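Local coordinates for protein 2-hydroxy-3-oxopropionate reductase (Polaromonas sp. JS666, PDB 4DLL) that probably catalyses the reversible NAD(P)-dependent reduction of 2-hydroxy-3-oxopropionate (tartronate semialdehyde) to glycerate, as a member of the 3-hydroxyisobutyrate dehydrogenase family, at residues 247-250 with 251-255; 95-98 with 99-102. All coordinates share one frame; numbering follows the deposited sequence.

Interaction 1: 247-250 with 251-255; sequences HGQR and MVERD
Arg-250 and Asp-255 meet through the backbone at the C-terminal end of a short helix: Asp-255 N gives its hydrogen to Arg-250 O at 2.9 Å, in the carbonyl plane. Inside this wider link Arg-254, with positive phi (24°), sends its N to Met-251 O in a weak 3.3 Å bond. The nested pair defines a Schellman motif. Just before it, Gly-248 O takes Val-252 N at 2.9 Å and Gln-249 O takes Glu-253 N at 3.0 Å. The N of Met-251, a selenomethionine, makes weak bonds to His-247 O, at 3.0 Å, and to Gly-248 O, which is thus shared with the straighter bond from Val-252 N.

Gln-249 bends at chi2 (45°), which lays its amide along the flank of the last turn, beside the Glu-253 carboxylate. The two planes stand 89° apart, and Gln-249 CG lies 3.6 Å from Glu-253 OE2. An alanine here would take away this flank, and the Glu-253 carboxylate would probably be freer to turn.

The charged ends of Arg-250 and Asp-255 do not pair with each other, as NE and OD2 are 5.5 Å apart; salt bridges to Asp-305 and Arg-259, respectively, satisfy them instead. Met-251 packs on Ile-210, Val-213 and Ala-214 of helix 194-222 and on Phe-310 of helix 309-315, while Val-252 rests against helix 227-234, the short helix lying among these helices of the C-terminal part.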
loop_
_atom_site.group_PDB
_atom_site.type_symbol
_atom_site.label_atom_id
_atom_site.label_comp_id
_atom_site.label_asym_id
_atom_site.label_seq_id
_atom_site.Cartn_x
_atom_site.Cartn_y
_atom_site.Cartn_z
ATOM N N HIS A 247 -7.325 -4.810 5.824
ATOM C CA HIS A 247 -6.939 -6.227 5.882
ATOM C C HIS A 247 -5.905 -6.624 6.916
ATOM O O HIS A 247 -5.875 -7.791 7.339
ATOM C CB HIS A 247 -6.410 -6.639 4.537
ATOM C CG HIS A 247 -7.290 -6.208 3.406
ATOM N ND1 HIS A 247 -8.362 -6.959 2.975
ATOM C CD2 HIS A 247 -7.284 -5.087 2.650
ATOM C CE1 HIS A 247 -8.969 -6.323 1.992
ATOM N NE2 HIS A 247 -8.344 -5.177 1.788
ATOM N N GLY A 248 -5.009 -5.709 7.268
ATOM C CA GLY A 248 -4.008 -6.015 8.248
ATOM C C GLY A 248 -4.592 -6.200 9.654
ATOM O O GLY A 248 -4.129 -7.076 10.421
ATOM N N GLN A 249 -5.578 -5.362 10.006
ATOM C CA GLN A 249 -6.279 -5.485 11.273
ATOM C C GLN A 249 -6.992 -6.829 11.339
ATOM O O GLN A 249 -6.949 -7.468 12.403
ATOM C CB GLN A 249 -7.228 -4.320 11.539
ATOM C CG GLN A 249 -7.789 -4.248 12.991
ATOM C CD GLN A 249 -6.740 -4.458 14.172
ATOM O OE1 GLN A 249 -7.129 -4.842 15.288
ATOM N NE2 GLN A 249 -5.457 -4.219 13.925
ATOM N N ARG A 250 -7.549 -7.285 10.203
ATOM C CA ARG A 250 -8.160 -8.622 10.095
ATOM C C ARG A 250 -7.104 -9.709 10.205
ATOM O O ARG A 250 -7.410 -10.892 10.503
ATOM C CB ARG A 250 -8.910 -8.823 8.767
ATOM C CG ARG A 250 -10.182 -7.968 8.535
ATOM C CD ARG A 250 -10.599 -7.989 7.055
ATOM N NE ARG A 250 -11.696 -7.079 6.790
ATOM C CZ ARG A 250 -12.168 -6.746 5.590
ATOM N NH1 ARG A 250 -11.661 -7.264 4.476
ATOM N NH2 ARG A 250 -13.173 -5.867 5.502
HETATM N N MSE A 251 -5.869 -9.365 9.887
HETATM C CA MSE A 251 -4.833 -10.380 9.962
HETATM C C MSE A 251 -4.442 -10.554 11.423
HETATM O O MSE A 251 -4.282 -11.694 11.921
HETATM C CB MSE A 251 -3.623 -10.002 9.125
HETATM C CG MSE A 251 -3.878 -10.152 7.625
HETATM SE SE MSE A 251 -2.346 -9.451 6.640
HETATM C CE MSE A 251 -3.362 -9.300 4.906
ATOM N N VAL A 252 -4.322 -9.404 12.090
ATOM C CA VAL A 252 -4.009 -9.316 13.500
ATOM C C VAL A 252 -5.055 -10.074 14.312
ATOM O O VAL A 252 -4.696 -10.802 15.220
ATOM C CB VAL A 252 -3.953 -7.831 13.989
ATOM C CG1 VAL A 252 -3.921 -7.765 15.511
ATOM C CG2 VAL A 252 -2.738 -7.079 13.419
ATOM N N GLU A 253 -6.335 -9.907 13.974
ATOM C CA GLU A 253 -7.458 -10.512 14.727
ATOM C C GLU A 253 -7.885 -11.893 14.201
ATOM O O GLU A 253 -9.042 -12.298 14.382
ATOM C CB GLU A 253 -8.670 -9.600 14.641
ATOM C CG GLU A 253 -8.436 -8.145 15.105
ATOM C CD GLU A 253 -9.673 -7.299 14.960
ATOM O OE1 GLU A 253 -10.694 -7.785 14.421
ATOM O OE2 GLU A 253 -9.633 -6.134 15.409
ATOM N N ARG A 254 -6.986 -12.593 13.529
ATOM C CA ARG A 254 -7.361 -13.745 12.693
ATOM C C ARG A 254 -8.834 -13.782 12.162
ATOM O O ARG A 254 -9.460 -14.852 12.091
ATOM C CB ARG A 254 -7.026 -15.058 13.390
ATOM C CG ARG A 254 -5.609 -15.202 13.815
ATOM C CD ARG A 254 -4.734 -15.138 12.618
ATOM N NE ARG A 254 -3.380 -15.620 12.867
ATOM C CZ ARG A 254 -2.422 -14.929 13.467
ATOM N NH1 ARG A 254 -2.640 -13.698 13.935
ATOM N NH2 ARG A 254 -1.221 -15.485 13.594
ATOM N N ASP A 255 -9.359 -12.625 11.755
ATOM C CA ASP A 255 -10.749 -12.516 11.298
ATOM C C ASP A 255 -10.846 -12.636 9.762
ATOM O O ASP A 255 -10.790 -11.629 9.039
ATOM C CB ASP A 255 -11.306 -11.174 11.746
ATOM C CG ASP A 255 -12.729 -10.973 11.340
ATOM O OD1 ASP A 255 -13.404 -11.973 10.960
ATOM O OD2 ASP A 255 -13.178 -9.800 11.394
#

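Interaction 2: 95-98 with 99-102; sequences LENG and AVVQ
Asn-97 caps the start of the helix that carries Val-100, and the hydrogen bonds give the clearest evidence. Asn-97 OD1 accepts from Val-100 N at 3.0 Å, with an N-H...O angle of 178° and the donor almost in line with the side-chain C=O. A chi1 of 59° sets Asn-97 CG between its own N and carbonyl carbon, and this turn brings OD1 to the Val-100 backbone N. The backbone takes over from there: Asn-97 O receives Val-101 N at 3.0 Å, and Gly-98 O receives Gln-102 N at the same length. Asn-97 therefore serves the first turn with two acceptors, one from its side chain and one from its main chain.

The capped helix, 98-107, follows strand 90-93 and leads on toward strand 119-122, its parallel neighbour in the sheet, as expected of the beta-alpha-beta crossovers of a Rossmann-type nucleotide-binding domain. Leu-95 also touches residues of what is probably the glycine-rich dinucleotide-binding turn, consistent with a place for this loop on the cofactor side of the fold.

Apolar contacts lie on another face of the turn. Leu-95 CD1 meets Val-101 CG2 at 3.8 Å, the two side chains crossing at a slant, and Leu-95 CB comes within 4.3 Å of Val-100 CG1. The other methyl of Val-100, CG2, lies 3.3 Å from Asn-97 OD1, beside the capping bond.

Among the charged groups, Glu-96 OE1 passes 3.8 Å from Val-100 CG1, a contact without polar character on the valine side. Its other oxygen, OE2, forms a salt bridge with Arg-62, outside the two segments.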
loop_
_atom_site.group_PDB
_atom_site.type_symbol
_atom_site.label_atom_id
_atom_site.label_comp_id
_atom_site.label_asym_id
_atom_site.label_seq_id
_atom_site.Cartn_x
_atom_site.Cartn_y
_atom_site.Cartn_z
ATOM N N LEU A 95 -23.761 -7.163 -11.832
ATOM C CA LEU A 95 -23.722 -8.577 -12.012
ATOM C C LEU A 95 -22.295 -9.119 -11.760
ATOM O O LEU A 95 -21.364 -8.358 -11.541
ATOM C CB LEU A 95 -24.222 -8.885 -13.418
ATOM C CG LEU A 95 -25.614 -8.365 -13.664
ATOM C CD1 LEU A 95 -25.949 -8.418 -15.127
ATOM C CD2 LEU A 95 -26.586 -9.200 -12.873
ATOM N N GLU A 96 -22.144 -10.444 -11.790
ATOM C CA GLU A 96 -20.917 -11.118 -11.327
ATOM C C GLU A 96 -19.769 -11.054 -12.314
ATOM O O GLU A 96 -18.653 -10.664 -11.956
ATOM C CB GLU A 96 -21.179 -12.614 -11.039
ATOM C CG GLU A 96 -21.920 -12.919 -9.733
ATOM C CD GLU A 96 -23.468 -12.897 -9.880
ATOM O OE1 GLU A 96 -23.959 -12.914 -11.043
ATOM O OE2 GLU A 96 -24.174 -12.864 -8.822
ATOM N N ASN A 97 -20.041 -11.485 -13.539
ATOM C CA ASN A 97 -19.007 -11.645 -14.522
ATOM C C ASN A 97 -19.550 -11.425 -15.922
ATOM O O ASN A 97 -20.758 -11.167 -16.126
ATOM C CB ASN A 97 -18.398 -13.052 -14.427
ATOM C CG ASN A 97 -19.434 -14.160 -14.629
ATOM O OD1 ASN A 97 -20.192 -14.166 -15.610
ATOM N ND2 ASN A 97 -19.477 -15.086 -13.689
ATOM N N GLY A 98 -18.623 -11.548 -16.869
ATOM C CA GLY A 98 -18.856 -11.369 -18.294
ATOM C C GLY A 98 -19.948 -12.173 -18.922
ATOM O O GLY A 98 -20.704 -11.599 -19.701
ATOM N N ALA A 99 -20.021 -13.483 -18.592
ATOM C CA ALA A 99 -21.038 -14.427 -19.138
ATOM C C ALA A 99 -22.448 -14.033 -18.738
ATOM O O ALA A 99 -23.368 -13.976 -19.567
ATOM C CB ALA A 99 -20.767 -15.869 -18.655
ATOM N N VAL A 100 -22.607 -13.806 -17.433
ATOM C CA VAL A 100 -23.888 -13.363 -16.865
ATOM C C VAL A 100 -24.312 -12.058 -17.524
ATOM O O VAL A 100 -25.470 -11.922 -17.938
ATOM C CB VAL A 100 -23.820 -13.224 -15.296
ATOM C CG1 VAL A 100 -25.189 -12.896 -14.680
ATOM C CG2 VAL A 100 -23.282 -14.496 -14.657
ATOM N N VAL A 101 -23.371 -11.113 -17.654
ATOM C CA VAL A 101 -23.713 -9.830 -18.269
ATOM C C VAL A 101 -24.199 -10.030 -19.710
ATOM O O VAL A 101 -25.241 -9.503 -20.068
ATOM C CB VAL A 101 -22.603 -8.766 -18.162
ATOM C CG1 VAL A 101 -22.904 -7.587 -19.110
ATOM C CG2 VAL A 101 -22.541 -8.240 -16.772
ATOM N N GLN A 102 -23.478 -10.833 -20.496
ATOM C CA GLN A 102 -23.836 -11.169 -21.870
ATOM C C GLN A 102 -25.244 -11.740 -21.934
ATOM O O GLN A 102 -26.056 -11.302 -22.741
ATOM C CB GLN A 102 -22.815 -12.171 -22.422
ATOM C CG GLN A 102 -23.318 -13.124 -23.576
ATOM C CD GLN A 102 -22.760 -12.776 -24.949
ATOM O OE1 GLN A 102 -21.666 -12.202 -25.076
ATOM N NE2 GLN A 102 -23.506 -13.147 -25.997
#

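Overall arrangement
Interaction 2 precedes interaction 1, and the two belong to different family regions: 95-102 to the nucleotide-binding part, 247-255 to the helical C-terminal part. Their centres are 31 Å apart and their nearest atoms about 18 Å, on opposite sides of the chain's centre. Both lie at helix ends, interaction 2 at the start of one, supplying side-chain and main-chain acceptors to first-turn N-H groups, and interaction 1 at the finish of another, closing off last-turn carbonyls. Interaction 2 probably lies nearer the cofactor site, since Leu-95 touches the probable glycine-rich turn. The Glu-96 side chain is about 5 Å from a bound sulfate, probably from the crystallisation liquor. Interaction 1 is structural packing among helices.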